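Local structure of LRR receptor-like serine/threonine-protein kinase RGI3 (Arabidopsis thaliana, 5HZ0) at residues Ser593-Tyr598 / Leu616-Ser621; Gly580-Leu585 / Asn599-Asp604. The protein acts as a plant cell-surface receptor kinase whose extracellular leucine-rich repeats, the part described here, bind RGF peptide hormones that maintain the root stem cell niche. The protein carries 5 engineered substitutions. One frame throughout, in Å; residues are numbered along the deposited sequence.

Contact 1 of 2, residues Ser593-Tyr598 / Leu616-Ser621; sequences SLNISY and LSDLAS. With NAG (2-acetamido-2-deoxy-beta-D-glucopyranose), chain E.
The hydroxymethyl group of S621 meets Y598 twice: its OG accepts the backbone N-H of Y598 while its CB sits over the middle of the tyrosine ring. The hydrogen bond from Y598 N to S621 OG is 2.8 Å long and almost straight (174°), and S621 CB lies 3.7 Å from the ring centroid, a CH-pi contact over the face. S621 OG stands between its own backbone N and carbonyl carbon (chi1 56°), from where it also donates to D618 O, coming in from above that carbonyl's plane. Next to this pair the D618 carboxylate lies against S597, its OD1 3.6 Å from S597 CB. I596 reaches with its CD1 to D618 O and, at 4.4 Å, to CD2 of L619. Strand 593-595 is the last parallel strand of the leucine-rich-repeat solenoid, and helix 616-620 packs beside the turn after it. N595 carries an N-linked NAG through a covalent bond from ND2 to C1. Its OD1 takes two bonds in the carbonyl plane, from S597 N, closing an Asx turn, and from S597 OG. Y598 also stacks on H575, and N622 ND2 bonds to the carbonyls of both I596 and D618. The two bonds to OD1 probably hold the N595 amide in one rotation, and so may set the direction in which the glycan leaves the chain.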
loop_
_atom_site.group_PDB
_atom_site.type_symbol
_atom_site.label_atom_id
_atom_site.label_comp_id
_atom_site.label_asym_id
_atom_site.label_seq_id
_atom_site.Cartn_x
_atom_site.Cartn_y
_atom_site.Cartn_z
ATOM N N SER A 593 8.682 11.224 -30.296
ATOM C CA SER A 593 9.343 12.513 -30.214
ATOM C C SER A 593 10.754 12.457 -30.806
ATOM O O SER A 593 11.549 11.564 -30.490
ATOM C CB SER A 593 9.392 12.979 -28.758
ATOM O OG SER A 593 10.005 14.248 -28.659
ATOM N N LEU A 594 11.057 13.424 -31.662
ATOM C CA LEU A 594 12.350 13.521 -32.326
ATOM C C LEU A 594 12.847 14.946 -32.210
ATOM O O LEU A 594 12.153 15.854 -32.632
ATOM C CB LEU A 594 12.221 13.156 -33.807
ATOM C CG LEU A 594 13.516 13.317 -34.615
ATOM C CD1 LEU A 594 14.646 12.529 -33.967
ATOM C CD2 LEU A 594 13.344 12.903 -36.088
ATOM N N ASN A 595 14.018 15.154 -31.614
ATOM C CA ASN A 595 14.601 16.485 -31.586
ATOM C C ASN A 595 15.976 16.464 -32.276
ATOM O O ASN A 595 16.950 15.911 -31.736
ATOM C CB ASN A 595 14.684 16.985 -30.143
ATOM C CG ASN A 595 14.990 18.469 -30.041
ATOM O OD1 ASN A 595 15.507 19.058 -30.990
ATOM N ND2 ASN A 595 14.695 19.090 -28.877
ATOM N N ILE A 596 16.008 17.017 -33.498
ATOM C CA ILE A 596 17.218 17.175 -34.324
ATOM C C ILE A 596 17.810 18.596 -34.434
ATOM O O ILE A 596 18.732 18.828 -35.215
ATOM C CB ILE A 596 17.078 16.525 -35.727
ATOM C CG1 ILE A 596 15.768 16.950 -36.421
ATOM C CG2 ILE A 596 17.141 15.008 -35.626
ATOM C CD1 ILE A 596 15.672 18.397 -36.781
ATOM N N SER A 597 17.233 19.541 -33.708
ATOM C CA SER A 597 17.564 20.955 -33.839
ATOM C C SER A 597 18.987 21.312 -33.430
ATOM O O SER A 597 19.659 20.553 -32.748
ATOM C CB SER A 597 16.578 21.800 -33.035
ATOM O OG SER A 597 16.868 21.741 -31.651
ATOM N N TYR A 598 19.443 22.472 -33.875
ATOM C CA TYR A 598 20.809 22.938 -33.639
ATOM C C TYR A 598 21.865 21.894 -33.979
ATOM O O TYR A 598 22.695 21.539 -33.160
ATOM C CB TYR A 598 20.977 23.514 -32.236
ATOM C CG TYR A 598 20.051 24.677 -31.983
ATOM C CD1 TYR A 598 20.434 25.987 -32.287
ATOM C CD2 TYR A 598 18.768 24.464 -31.476
ATOM C CE1 TYR A 598 19.564 27.058 -32.070
ATOM C CE2 TYR A 598 17.902 25.514 -31.256
ATOM C CZ TYR A 598 18.306 26.808 -31.551
ATOM O OH TYR A 598 17.434 27.847 -31.328
ATOM N N LEU A 616 9.147 23.952 -37.442
ATOM C CA LEU A 616 9.945 24.513 -38.535
ATOM C C LEU A 616 11.194 25.233 -38.022
ATOM O O LEU A 616 12.195 25.342 -38.725
ATOM C CB LEU A 616 9.087 25.440 -39.414
ATOM C CG LEU A 616 9.664 26.102 -40.676
ATOM C CD1 LEU A 616 10.484 25.142 -41.528
ATOM C CD2 LEU A 616 8.540 26.704 -41.513
ATOM N N SER A 617 11.133 25.722 -36.791
ATOM C CA SER A 617 12.302 26.328 -36.171
ATOM C C SER A 617 13.404 25.282 -35.958
ATOM O O SER A 617 14.591 25.604 -36.012
ATOM C CB SER A 617 11.915 26.988 -34.853
ATOM O OG SER A 617 10.995 26.172 -34.147
ATOM N N ASP A 618 13.002 24.034 -35.719
ATOM C CA ASP A 618 13.940 22.913 -35.617
ATOM C C ASP A 618 14.702 22.681 -36.910
ATOM O O ASP A 618 15.882 22.321 -36.873
ATOM C CB ASP A 618 13.211 21.630 -35.248
ATOM C CG ASP A 618 13.044 21.471 -33.764
ATOM O OD1 ASP A 618 13.069 22.501 -33.057
ATOM O OD2 ASP A 618 12.903 20.315 -33.302
ATOM N N LEU A 619 14.024 22.866 -38.049
ATOM C CA LEU A 619 14.678 22.749 -39.347
ATOM C C LEU A 619 15.469 24.017 -39.641
ATOM O O LEU A 619 16.422 24.002 -40.417
ATOM C CB LEU A 619 13.664 22.519 -40.472
ATOM C CG LEU A 619 12.544 21.488 -40.312
ATOM C CD1 LEU A 619 11.793 21.355 -41.626
ATOM C CD2 LEU A 619 13.072 20.140 -39.859
ATOM N N ALA A 620 15.070 25.122 -39.025
ATOM C CA ALA A 620 15.713 26.401 -39.305
ATOM C C ALA A 620 17.078 26.531 -38.612
ATOM O O ALA A 620 17.925 27.325 -39.040
ATOM C CB ALA A 620 14.783 27.555 -38.930
ATOM N N SER A 621 17.291 25.736 -37.559
ATOM C CA SER A 621 18.562 25.737 -36.830
ATOM C C SER A 621 19.598 24.778 -37.416
ATOM O O SER A 621 20.718 24.689 -36.920
ATOM C CB SER A 621 18.352 25.432 -35.337
ATOM O OG SER A 621 17.682 24.198 -35.157
HETATM C C1 NAG E . 14.052 18.309 -27.844
HETATM C C2 NAG E . 14.312 19.101 -26.556
HETATM C C3 NAG E . 13.511 18.588 -25.353
HETATM C C4 NAG E . 12.051 18.327 -25.708
HETATM C C5 NAG E . 11.976 17.513 -27.000
HETATM C C6 NAG E . 10.550 17.313 -27.490
HETATM C C7 NAG E . 16.367 20.160 -25.794
HETATM C C8 NAG E . 17.853 20.028 -25.612
HETATM N N2 NAG E . 15.733 19.086 -26.252
HETATM O O3 NAG E . 13.515 19.583 -24.367
HETATM O O4 NAG E . 11.383 17.727 -24.609
HETATM O O5 NAG E . 12.663 18.197 -28.032
HETATM O O6 NAG E . 10.014 18.563 -27.882
HETATM O O7 NAG E . 15.775 21.200 -25.507
#

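Contact 2 of 2, residues Gly580-Leu585 / Asn599-Asp604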
loop_
_atom_site.group_PDB
_atom_site.type_symbol
_atom_site.label_atom_id
_atom_site.label_comp_id
_atom_site.label_asym_id
_atom_site.label_seq_id
_atom_site.Cartn_x
_atom_site.Cartn_y
_atom_site.Cartn_z
ATOM N N GLY A 580 24.873 15.235 -42.449
ATOM C CA GLY A 580 24.224 14.309 -43.353
ATOM C C GLY A 580 22.734 14.468 -43.222
ATOM O O GLY A 580 22.271 15.460 -42.685
ATOM N N ASN A 581 21.982 13.493 -43.713
ATOM C CA ASN A 581 20.533 13.553 -43.655
ATOM C C ASN A 581 19.913 12.597 -42.645
ATOM O O ASN A 581 20.618 11.944 -41.886
ATOM C CB ASN A 581 19.917 13.381 -45.046
ATOM C CG ASN A 581 20.127 11.995 -45.618
ATOM O OD1 ASN A 581 19.557 11.027 -45.128
ATOM N ND2 ASN A 581 20.921 11.900 -46.684
ATOM N N LEU A 582 18.588 12.567 -42.602
ATOM C CA LEU A 582 17.853 11.749 -41.638
ATOM C C LEU A 582 17.302 10.422 -42.148
ATOM O O LEU A 582 16.538 9.773 -41.445
ATOM C CB LEU A 582 16.748 12.569 -40.968
ATOM C CG LEU A 582 17.308 13.820 -40.291
ATOM C CD1 LEU A 582 16.198 14.649 -39.685
ATOM C CD2 LEU A 582 18.377 13.456 -39.235
ATOM N N ASN A 583 17.639 10.048 -43.378
ATOM C CA ASN A 583 16.994 8.910 -44.047
ATOM C C ASN A 583 16.943 7.628 -43.234
ATOM O O ASN A 583 15.972 6.876 -43.307
ATOM C CB ASN A 583 17.614 8.660 -45.429
ATOM C CG ASN A 583 17.342 9.807 -46.400
ATOM O OD1 ASN A 583 16.429 10.616 -46.183
ATOM N ND2 ASN A 583 18.138 9.890 -47.465
ATOM N N VAL A 584 17.984 7.404 -42.440
ATOM C CA VAL A 584 18.073 6.243 -41.568
ATOM C C VAL A 584 16.925 6.206 -40.540
ATOM O O VAL A 584 16.520 5.139 -40.084
ATOM C CB VAL A 584 19.450 6.209 -40.876
ATOM C CG1 VAL A 584 19.724 7.535 -40.206
ATOM C CG2 VAL A 584 19.541 5.059 -39.876
ATOM N N LEU A 585 16.374 7.369 -40.210
ATOM C CA LEU A 585 15.286 7.445 -39.232
ATOM C C LEU A 585 13.875 7.217 -39.801
ATOM O O LEU A 585 12.929 7.007 -39.033
ATOM C CB LEU A 585 15.313 8.803 -38.518
ATOM C CG LEU A 585 16.195 9.051 -37.293
ATOM C CD1 LEU A 585 17.365 8.077 -37.209
ATOM C CD2 LEU A 585 16.695 10.492 -37.316
ATOM N N ASN A 599 21.792 21.389 -35.201
ATOM C CA ASN A 599 22.824 20.535 -35.743
ATOM C C ASN A 599 23.203 21.060 -37.116
ATOM O O ASN A 599 22.745 22.123 -37.532
ATOM C CB ASN A 599 22.365 19.072 -35.821
ATOM C CG ASN A 599 22.657 18.286 -34.538
ATOM O OD1 ASN A 599 23.816 18.005 -34.222
ATOM N ND2 ASN A 599 21.601 17.903 -33.817
ATOM N N ASP A 600 24.093 20.339 -37.783
ATOM C CA ASP A 600 24.502 20.637 -39.155
ATOM C C ASP A 600 23.792 19.802 -40.232
ATOM O O ASP A 600 24.335 19.623 -41.307
ATOM C CB ASP A 600 26.025 20.621 -39.306
ATOM C CG ASP A 600 26.697 21.753 -38.539
ATOM O OD1 ASP A 600 26.239 22.911 -38.662
ATOM O OD2 ASP A 600 27.677 21.484 -37.804
ATOM N N PHE A 601 22.678 19.162 -39.879
ATOM C CA PHE A 601 21.908 18.334 -40.816
ATOM C C PHE A 601 21.450 19.108 -42.061
ATOM O O PHE A 601 21.236 20.317 -42.025
ATOM C CB PHE A 601 20.655 17.736 -40.141
ATOM C CG PHE A 601 20.939 16.748 -39.040
ATOM C CD1 PHE A 601 21.746 15.640 -39.257
ATOM C CD2 PHE A 601 20.365 16.916 -37.783
ATOM C CE1 PHE A 601 21.980 14.729 -38.230
ATOM C CE2 PHE A 601 20.601 16.010 -36.756
ATOM C CZ PHE A 601 21.407 14.920 -36.978
ATOM N N SER A 602 21.306 18.382 -43.163
ATOM C CA SER A 602 20.854 18.952 -44.422
ATOM C C SER A 602 20.225 17.847 -45.253
ATOM O O SER A 602 20.505 16.673 -45.030
ATOM C CB SER A 602 22.023 19.589 -45.181
ATOM O OG SER A 602 22.704 18.637 -45.960
ATOM N N GLY A 603 19.412 18.218 -46.238
ATOM C CA GLY A 603 18.664 17.239 -47.009
ATOM C C GLY A 603 17.162 17.299 -46.807
ATOM O O GLY A 603 16.642 18.030 -45.944
ATOM N N ASP A 604 16.445 16.566 -47.644
ATOM C CA ASP A 604 14.994 16.610 -47.575
ATOM C C ASP A 604 14.368 15.480 -46.775
ATOM O O ASP A 604 14.861 14.359 -46.782
ATOM C CB ASP A 604 14.369 16.662 -48.962
ATOM C CG ASP A 604 14.573 15.397 -49.735
ATOM O OD1 ASP A 604 15.698 14.867 -49.726
ATOM O OD2 ASP A 604 13.601 14.934 -50.355
#
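L582 and F601 cross at about a right angle, the leucine delivering one methyl onto the flat of the phenylalanine. L582 CD2 stands 3.9 Å from the centroid of the F601 ring and only 7° off its normal, a CH-pi contact placed over the centre of the face. The leucine points its CG away from its carbonyl carbon (chi1 -57°) and then extends, which carries the methyl across to the ring although the side chain sets out alongside the other segment. The same ring is met at its edge, in its plane, by G580 O, 3.5 Å from F601 CD1. This carbonyl oxygen is the polar centre of the contact: G580 O accepts the N-H of S602 (S602 N to G580 O 3.1 Å) in a nearly straight bond (167°), the donor lying above the carbonyl plane, and F601 CA lies 3.4 Å from G580 O in a CA-H...O contact. One residue on, N581 turns its CB to S602 O, 3.3 Å away, and its CA makes a further CA-H...O contact with that oxygen. G603 follows, with positive phi, where the chain turns a corner. F601 is buried, touching L578 and L625 as well, and backbone bonds tie F601 to R623 and G624, and G603 to G624 and Y626, in the next turn. N599, F601 and G603 fit the N-x-L-x-G part of the plant-type leucine-rich repeat, with F601 at a leucine position; the N599 side chain bonds back through ND2 to V573 O and through OD1 to L578 N of the preceding repeat, as the conserved asparagine of such solenoids does.

Overall arrangement
Both contacts lie near the C-terminal end of the solenoid, with centres about 11 Å apart and segments that alternate along the chain. Each is partly buried. Contact 1 joins strand 593-595 and the turn after it to the terminal helix 616-620; it mixes serine, carboxylate and aromatic groups beside a glycan, with Y598 exposed. Contact 2 joins the loops that follow strands 570-572 and 593-595, and relies on a buried Leu-Phe pair and backbone bonding. The two meet in the interior, where I596 CG1 packs against L582 CD1 at 4.0 Å and I596 O approaches F601 CD2. I596 thus belongs to a hydrophobic interior shared by both, while the Asx turn of N595 lies beside the glycan and the serine-tyrosine contact against the helix.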